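Local coordinates for testis-expressed protein 101 (Mus musculus, PDB 7BPS) that controls binding of sperm to the zona pellucida and their migration into the oviduct, and so plays a role in fertilization, at residues T41-K46 with R172-I177; L55-C60 with V180-V185; A75-V80 with P136-T141. All coordinates share one frame; numbering follows the deposited sequence.

Interaction 1 (T41-K46 with R172-I177)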
loop_
_atom_site.group_PDB
_atom_site.type_symbol
_atom_site.label_atom_id
_atom_site.label_comp_id
_atom_site.label_asym_id
_atom_site.label_seq_id
_atom_site.Cartn_x
_atom_site.Cartn_y
_atom_site.Cartn_z
ATOM N N THR A 41 7.729 4.841 4.789
ATOM C CA THR A 41 6.769 4.684 3.674
ATOM C C THR A 41 5.828 3.539 4.013
ATOM O O THR A 41 6.323 2.453 4.338
ATOM C CB THR A 41 7.488 4.398 2.359
ATOM O OG1 THR A 41 8.388 5.481 2.119
ATOM C CG2 THR A 41 6.537 4.223 1.194
ATOM N N VAL A 42 4.526 3.771 3.930
ATOM C CA VAL A 42 3.516 2.699 4.125
ATOM C C VAL A 42 2.531 2.761 2.974
ATOM O O VAL A 42 2.158 3.868 2.595
ATOM C CB VAL A 42 2.829 2.839 5.491
ATOM C CG1 VAL A 42 2.170 4.202 5.688
ATOM C CG2 VAL A 42 1.857 1.714 5.722
ATOM N N LEU A 43 2.130 1.604 2.460
ATOM C CA LEU A 43 1.057 1.436 1.452
ATOM C C LEU A 43 -0.007 0.535 2.069
ATOM O O LEU A 43 0.363 -0.506 2.629
ATOM C CB LEU A 43 1.649 0.813 0.187
ATOM C CG LEU A 43 0.673 0.538 -0.952
ATOM C CD1 LEU A 43 -0.092 1.768 -1.376
ATOM C CD2 LEU A 43 1.412 -0.022 -2.144
ATOM N N LEU A 44 -1.279 0.926 1.961
ATOM C CA LEU A 44 -2.434 0.178 2.522
ATOM C C LEU A 44 -3.388 -0.132 1.388
ATOM O O LEU A 44 -3.743 0.789 0.661
ATOM C CB LEU A 44 -3.119 1.016 3.609
ATOM C CG LEU A 44 -2.233 1.344 4.810
ATOM C CD1 LEU A 44 -1.614 2.732 4.694
ATOM C CD2 LEU A 44 -2.999 1.225 6.106
ATOM N N ILE A 45 -3.762 -1.390 1.228
ATOM C CA ILE A 45 -4.673 -1.843 0.133
ATOM C C ILE A 45 -5.779 -2.711 0.734
ATOM O O ILE A 45 -5.469 -3.633 1.515
ATOM C CB ILE A 45 -3.896 -2.586 -0.954
ATOM C CG1 ILE A 45 -2.724 -1.755 -1.476
ATOM C CG2 ILE A 45 -4.832 -2.991 -2.065
ATOM C CD1 ILE A 45 -1.674 -2.554 -2.204
ATOM N N LYS A 46 -7.008 -2.424 0.323
ATOM C CA LYS A 46 -8.257 -2.981 0.879
ATOM C C LYS A 46 -9.211 -3.228 -0.287
ATOM O O LYS A 46 -9.233 -2.404 -1.227
ATOM C CB LYS A 46 -8.816 -1.932 1.831
ATOM C CG LYS A 46 -9.882 -2.403 2.796
ATOM C CD LYS A 46 -10.681 -1.261 3.366
ATOM C CE LYS A 46 -11.630 -1.750 4.436
ATOM N NZ LYS A 46 -12.552 -2.786 3.915
ATOM N N ARG A 172 -5.410 -0.142 -13.208
ATOM C CA ARG A 172 -4.946 1.167 -12.659
ATOM C C ARG A 172 -5.323 1.301 -11.184
ATOM O O ARG A 172 -5.565 2.429 -10.716
ATOM C CB ARG A 172 -5.515 2.293 -13.525
ATOM C CG ARG A 172 -4.996 2.259 -14.952
ATOM C CD ARG A 172 -5.079 3.609 -15.655
ATOM N NE ARG A 172 -6.204 3.580 -16.572
ATOM C CZ ARG A 172 -6.131 3.617 -17.893
ATOM N NH1 ARG A 172 -4.968 3.757 -18.494
ATOM N NH2 ARG A 172 -7.237 3.553 -18.607
ATOM N N LEU A 173 -5.344 0.184 -10.461
ATOM C CA LEU A 173 -5.427 0.193 -8.984
ATOM C C LEU A 173 -4.337 1.131 -8.448
ATOM O O LEU A 173 -4.636 1.932 -7.536
ATOM C CB LEU A 173 -5.273 -1.234 -8.445
ATOM C CG LEU A 173 -5.283 -1.356 -6.918
ATOM C CD1 LEU A 173 -6.541 -0.732 -6.321
ATOM C CD2 LEU A 173 -5.155 -2.799 -6.484
ATOM N N MET A 174 -3.116 1.044 -8.982
ATOM C CA MET A 174 -1.990 1.858 -8.466
ATOM C C MET A 174 -1.815 3.114 -9.344
ATOM O O MET A 174 -0.751 3.751 -9.286
ATOM C CB MET A 174 -0.708 1.028 -8.390
ATOM C CG MET A 174 -0.717 0.027 -7.272
ATOM S SD MET A 174 -1.010 0.800 -5.655
ATOM C CE MET A 174 0.518 1.701 -5.417
ATOM N N ALA A 175 -2.853 3.491 -10.091
ATOM C CA ALA A 175 -2.946 4.747 -10.868
ATOM C C ALA A 175 -1.709 4.952 -11.748
ATOM O O ALA A 175 -1.381 6.089 -11.998
ATOM C CB ALA A 175 -3.165 5.899 -9.928
ATOM N N MET A 176 -1.091 3.880 -12.248
ATOM C CA MET A 176 0.015 3.965 -13.234
ATOM C C MET A 176 1.215 4.633 -12.571
ATOM O O MET A 176 2.082 5.140 -13.314
ATOM C CB MET A 176 -0.403 4.764 -14.477
ATOM C CG MET A 176 -1.590 4.128 -15.218
ATOM S SD MET A 176 -1.988 5.012 -16.744
ATOM C CE MET A 176 -0.777 4.247 -17.826
ATOM N N ILE A 177 1.275 4.622 -11.240
ATOM C CA ILE A 177 2.481 5.087 -10.490
ATOM C C ILE A 177 3.390 3.871 -10.237
ATOM O O ILE A 177 2.888 2.874 -9.738
ATOM C CB ILE A 177 2.068 5.855 -9.221
ATOM C CG1 ILE A 177 1.346 7.153 -9.622
ATOM C CG2 ILE A 177 3.286 6.111 -8.332
ATOM C CD1 ILE A 177 0.557 7.834 -8.537
#
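L43 sets the end of its isobutyl group against the terminal methyl of M174, in the buried seam between the two tandem Ly6/uPAR domains of this protein. Its strand, 37-46, belongs to the sheet of the first domain, while R172-I177 is a loop of the second, folded into two overlapping turns: type I from R172 to A175 and type I' from M174 to I177, the latter closed by the I177 N to M174 O hydrogen bond of 2.9 Å. The two side chains meet end on. In L43 the branch stands opposite the backbone N (chi1 179°), which carries both methyls toward the loop. M174 bends at chi2 (-56°) and again at chi3 (-70°), folding the thioether so that CE is the atom that arrives. Two residues further along the strand, I45 CG2 faces L173 CD2 at 4.4 Å, a looser apolar contact. No hydrogen bond crosses between the segments; instead E187 receives the backbone N-H groups of L173 and M174, and T74 OG1 is hydrogen-bonded to L173 O, tying down the loop backbone. M174 CE sits astride the leucine fork, 3.8 Å from L43 CD2 and 4.1 Å from L43 CD1.

Interaction 2 (L55-C60 with V180-V185)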
loop_
_atom_site.group_PDB
_atom_site.type_symbol
_atom_site.label_atom_id
_atom_site.label_comp_id
_atom_site.label_asym_id
_atom_site.label_seq_id
_atom_site.Cartn_x
_atom_site.Cartn_y
_atom_site.Cartn_z
ATOM N N LEU A 55 2.087 -2.776 3.648
ATOM C CA LEU A 55 3.527 -2.773 3.311
ATOM C C LEU A 55 4.121 -1.524 3.971
ATOM O O LEU A 55 3.814 -0.396 3.525
ATOM C CB LEU A 55 3.725 -2.775 1.789
ATOM C CG LEU A 55 3.037 -3.916 1.034
ATOM C CD1 LEU A 55 1.657 -3.491 0.534
ATOM C CD2 LEU A 55 3.863 -4.421 -0.137
ATOM N N ALA A 56 4.884 -1.721 5.046
ATOM C CA ALA A 56 5.493 -0.655 5.871
ATOM C C ALA A 56 7.021 -0.799 5.865
ATOM O O ALA A 56 7.557 -1.856 6.300
ATOM C CB ALA A 56 4.937 -0.684 7.278
ATOM N N SER A 57 7.687 0.256 5.403
ATOM C CA SER A 57 9.156 0.353 5.279
ATOM C C SER A 57 9.687 1.558 6.061
ATOM O O SER A 57 9.197 2.669 5.839
ATOM C CB SER A 57 9.558 0.448 3.854
ATOM O OG SER A 57 10.920 0.763 3.791
ATOM N N LYS A 58 10.673 1.319 6.928
ATOM C CA LYS A 58 11.555 2.358 7.508
ATOM C C LYS A 58 13.011 1.967 7.225
ATOM O O LYS A 58 13.350 0.789 7.363
ATOM C CB LYS A 58 11.268 2.516 8.994
ATOM C CG LYS A 58 9.925 3.154 9.298
ATOM C CD LYS A 58 9.839 3.685 10.706
ATOM C CE LYS A 58 8.453 4.188 11.058
ATOM N NZ LYS A 58 8.430 4.754 12.428
ATOM N N SER A 59 13.834 2.924 6.791
ATOM C CA SER A 59 15.247 2.668 6.423
ATOM C C SER A 59 16.058 3.957 6.277
ATOM O O SER A 59 15.499 5.089 6.213
ATOM C CB SER A 59 15.338 1.825 5.171
ATOM O OG SER A 59 14.995 2.561 4.015
ATOM N N CYS A 60 17.367 3.752 6.274
ATOM C CA CYS A 60 18.377 4.653 5.692
ATOM C C CYS A 60 18.192 4.632 4.188
ATOM O O CYS A 60 17.879 3.578 3.667
ATOM C CB CYS A 60 19.774 4.186 6.056
ATOM S SG CYS A 60 20.005 4.108 7.849
ATOM N N VAL A 180 6.826 3.871 -4.849
ATOM C CA VAL A 180 6.212 4.238 -3.556
ATOM C C VAL A 180 7.363 4.202 -2.562
ATOM O O VAL A 180 7.725 3.087 -2.074
ATOM C CB VAL A 180 5.061 3.274 -3.178
ATOM C CG1 VAL A 180 4.451 3.615 -1.842
ATOM C CG2 VAL A 180 3.983 3.230 -4.241
ATOM N N GLY A 181 7.906 5.376 -2.282
ATOM C CA GLY A 181 9.132 5.530 -1.489
ATOM C C GLY A 181 10.220 4.647 -2.084
ATOM O O GLY A 181 10.475 4.726 -3.278
ATOM N N PRO A 182 10.806 3.715 -1.310
ATOM C CA PRO A 182 11.899 2.890 -1.816
ATOM C C PRO A 182 11.420 1.684 -2.628
ATOM O O PRO A 182 12.257 0.978 -3.107
ATOM C CB PRO A 182 12.600 2.439 -0.532
ATOM C CG PRO A 182 11.482 2.328 0.469
ATOM C CD PRO A 182 10.470 3.397 0.078
ATOM N N MET A 183 10.103 1.496 -2.776
ATOM C CA MET A 183 9.518 0.306 -3.446
ATOM C C MET A 183 9.186 0.654 -4.894
ATOM O O MET A 183 8.761 1.774 -5.152
ATOM C CB MET A 183 8.233 -0.170 -2.762
ATOM C CG MET A 183 8.415 -0.661 -1.348
ATOM S SD MET A 183 6.840 -1.234 -0.670
ATOM C CE MET A 183 6.334 0.187 0.296
ATOM N N THR A 184 9.362 -0.308 -5.793
ATOM C CA THR A 184 8.898 -0.282 -7.198
ATOM C C THR A 184 7.643 -1.153 -7.273
ATOM O O THR A 184 7.613 -2.177 -6.541
ATOM C CB THR A 184 10.055 -0.757 -8.084
ATOM O OG1 THR A 184 11.071 0.225 -7.900
ATOM C CG2 THR A 184 9.704 -0.907 -9.543
ATOM N N VAL A 185 6.698 -0.791 -8.145
ATOM C CA VAL A 185 5.376 -1.459 -8.331
ATOM C C VAL A 185 5.198 -1.809 -9.787
ATOM O O VAL A 185 5.261 -0.882 -10.598
ATOM C CB VAL A 185 4.162 -0.576 -7.947
ATOM C CG1 VAL A 185 3.021 -1.452 -7.459
ATOM C CG2 VAL A 185 4.508 0.486 -6.929
#
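M183 reaches out of the turn V180-M183 toward the strand that carries L55 and S57. Its CB points at that strand, and from CG to SD the chain stays extended (chi2 -178°). The bend comes at the last torsion, chi3 -99°, where CE turns to L55. Of the side-chain atoms it is CE that meets this residue: M183 CE lies 4.2 Å from L55 CB and 4.1 Å from L55 O. The M183 side chain also touches T41 of the adjoining strand and M156 of a loop. The L55 carbonyl is already engaged by L43 N, so the methyl rests beside an occupied backbone acceptor in a purely van der Waals approach. At the corner of the same turn, P182 CG meets S57 OG at 3.7 Å. S57 OG is hydrogen-bonded to Q39 NE2, while the proline ring carbon packs beside it. Two backbone bonds fix the shape of the turn: V180 N to M183 O and M183 N to V180 O, each 2.9 Å. G181 takes the first corner with positive phi (52°) and P182 the second, as in a type II' turn. This paired bonding identifies a beta hairpin with a two-residue loop, G181-P182, linking strands 179-180 and 183-193 of the second Ly6/uPAR domain and pressing its tip on the sheet of the first.

Interaction 3 (A75-V80 with P136-T141)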
loop_
_atom_site.group_PDB
_atom_site.type_symbol
_atom_site.label_atom_id
_atom_site.label_comp_id
_atom_site.label_asym_id
_atom_site.label_seq_id
_atom_site.Cartn_x
_atom_site.Cartn_y
_atom_site.Cartn_z
ATOM N N ALA A 75 -9.940 5.336 -5.175
ATOM C CA ALA A 75 -10.898 5.810 -4.155
ATOM C C ALA A 75 -12.036 4.816 -4.010
ATOM O O ALA A 75 -12.389 4.109 -4.953
ATOM C CB ALA A 75 -11.428 7.163 -4.542
ATOM N N PRO A 76 -12.643 4.739 -2.810
ATOM C CA PRO A 76 -13.860 3.954 -2.617
ATOM C C PRO A 76 -14.966 4.564 -3.478
ATOM O O PRO A 76 -14.831 5.678 -3.977
ATOM C CB PRO A 76 -14.122 4.060 -1.113
ATOM C CG PRO A 76 -13.464 5.369 -0.705
ATOM C CD PRO A 76 -12.245 5.470 -1.599
ATOM N N PRO A 77 -16.073 3.854 -3.743
ATOM C CA PRO A 77 -16.298 2.514 -3.197
ATOM C C PRO A 77 -15.483 1.395 -3.862
ATOM O O PRO A 77 -15.078 1.541 -4.988
ATOM C CB PRO A 77 -17.793 2.267 -3.457
ATOM C CG PRO A 77 -18.147 3.175 -4.632
ATOM C CD PRO A 77 -17.190 4.344 -4.568
ATOM N N GLY A 78 -15.321 0.292 -3.134
ATOM C CA GLY A 78 -14.639 -0.928 -3.583
ATOM C C GLY A 78 -13.178 -0.973 -3.142
ATOM O O GLY A 78 -12.882 -0.842 -1.896
ATOM N N LEU A 79 -12.286 -1.156 -4.113
ATOM C CA LEU A 79 -10.822 -1.160 -3.880
ATOM C C LEU A 79 -10.376 0.234 -3.429
ATOM O O LEU A 79 -10.869 1.252 -3.986
ATOM C CB LEU A 79 -10.106 -1.575 -5.167
ATOM C CG LEU A 79 -10.532 -2.909 -5.760
ATOM C CD1 LEU A 79 -9.590 -3.292 -6.913
ATOM C CD2 LEU A 79 -10.617 -4.009 -4.698
ATOM N N VAL A 80 -9.471 0.265 -2.464
ATOM C CA VAL A 80 -8.838 1.498 -1.924
ATOM C C VAL A 80 -7.343 1.207 -1.814
ATOM O O VAL A 80 -6.977 0.158 -1.180
ATOM C CB VAL A 80 -9.405 1.874 -0.545
ATOM C CG1 VAL A 80 -8.778 3.157 -0.022
ATOM C CG2 VAL A 80 -10.916 1.973 -0.575
ATOM N N PRO A 136 -21.785 -7.632 -4.153
ATOM C CA PRO A 136 -22.465 -6.655 -4.986
ATOM C C PRO A 136 -21.646 -5.360 -5.009
ATOM O O PRO A 136 -21.068 -4.983 -4.011
ATOM C CB PRO A 136 -23.840 -6.509 -4.309
ATOM C CG PRO A 136 -23.589 -6.849 -2.871
ATOM C CD PRO A 136 -22.469 -7.871 -2.874
ATOM N N CYS A 137 -21.572 -4.743 -6.179
ATOM C CA CYS A 137 -20.842 -3.481 -6.431
ATOM C C CYS A 137 -21.727 -2.283 -6.089
ATOM O O CYS A 137 -22.875 -2.263 -6.524
ATOM C CB CYS A 137 -20.438 -3.417 -7.893
ATOM S SG CYS A 137 -19.460 -4.857 -8.412
ATOM N N ALA A 138 -21.191 -1.297 -5.375
ATOM C CA ALA A 138 -21.876 -0.030 -5.045
ATOM C C ALA A 138 -22.027 0.811 -6.313
ATOM O O ALA A 138 -21.266 0.577 -7.281
ATOM C CB ALA A 138 -21.095 0.732 -4.005
ATOM N N ASN A 139 -22.962 1.766 -6.277
ATOM C CA ASN A 139 -23.102 2.827 -7.304
ATOM C C ASN A 139 -21.754 3.549 -7.423
ATOM O O ASN A 139 -21.168 3.913 -6.401
ATOM C CB ASN A 139 -24.244 3.803 -6.979
ATOM C CG ASN A 139 -24.849 4.434 -8.216
ATOM O OD1 ASN A 139 -25.029 3.751 -9.218
ATOM N ND2 ASN A 139 -25.196 5.714 -8.159
ATOM N N GLY A 140 -21.265 3.758 -8.632
ATOM C CA GLY A 140 -20.008 4.500 -8.840
ATOM C C GLY A 140 -18.863 3.574 -9.234
ATOM O O GLY A 140 -17.876 4.097 -9.772
ATOM N N THR A 141 -18.971 2.255 -8.995
ATOM C CA THR A 141 -17.956 1.271 -9.456
ATOM C C THR A 141 -18.106 1.180 -10.970
ATOM O O THR A 141 -19.228 1.318 -11.438
ATOM C CB THR A 141 -18.079 -0.053 -8.701
ATOM O OG1 THR A 141 -19.445 -0.447 -8.753
ATOM C CG2 THR A 141 -17.637 0.061 -7.254
#
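Two surface loops of the tandem Ly6/uPAR domains meet here: the connection between strands 68-72 and 80-88 of the first, and the type II turn A138-T141 that precedes strand 143-152 of the second. P77, which follows a cis peptide bond, makes all the contacts within 4.5 Å from its segment. CB and CG of its ring meet the turn: P77 CB lies 3.7 Å from A138 CB, and P77 CG lies 3.6 Å from N139 O. From the far end of the turn, T141 CG2 comes within 3.7 Å of P77 O and 4.1 Å of P77 CG, so the proline is touched at both its ring and its carbonyl. The threonine hydroxyl is turned to its own segment. With chi1 at 50°, OG1 sits between the backbone N and carbonyl carbon and bonds to A138 O at 2.6 Å, with a C=O...O angle of 162°; T141 N adds a weak bond to the same oxygen. Nearby, the C137-C165 disulfide ties the turn's approach to strand 165-166. No hydrogen bond joins the two segments. Each closest pair has carbon on at least one side, two of them against a carbonyl oxygen, so the contact is van der Waals packing, while the turn keeps its strong polar bond internal.

Overall arrangement
All three contacts join the first Ly6/uPAR domain to the second along one seam. Interactions 1 and 2 have centres about 12 Å apart and rest on adjacent antiparallel strands, 37-46 and 52-61, bridged by probable hydrogen bonds T41 O-S57 N and L43 N-L55 O. Interaction 3, its centre about 15 Å from that of interaction 1, touches it through a probable K46 O-V80 N hydrogen bond and L173-L79 packing; its centre lies about 27 Å from that of interaction 2, with nearest atoms about 10 Å apart. In sequence, interactions 1 and 2 alternate their segments, whereas interaction 3 nests inside both. Two buried contacts and one at the surface thus hold the tandem domains together.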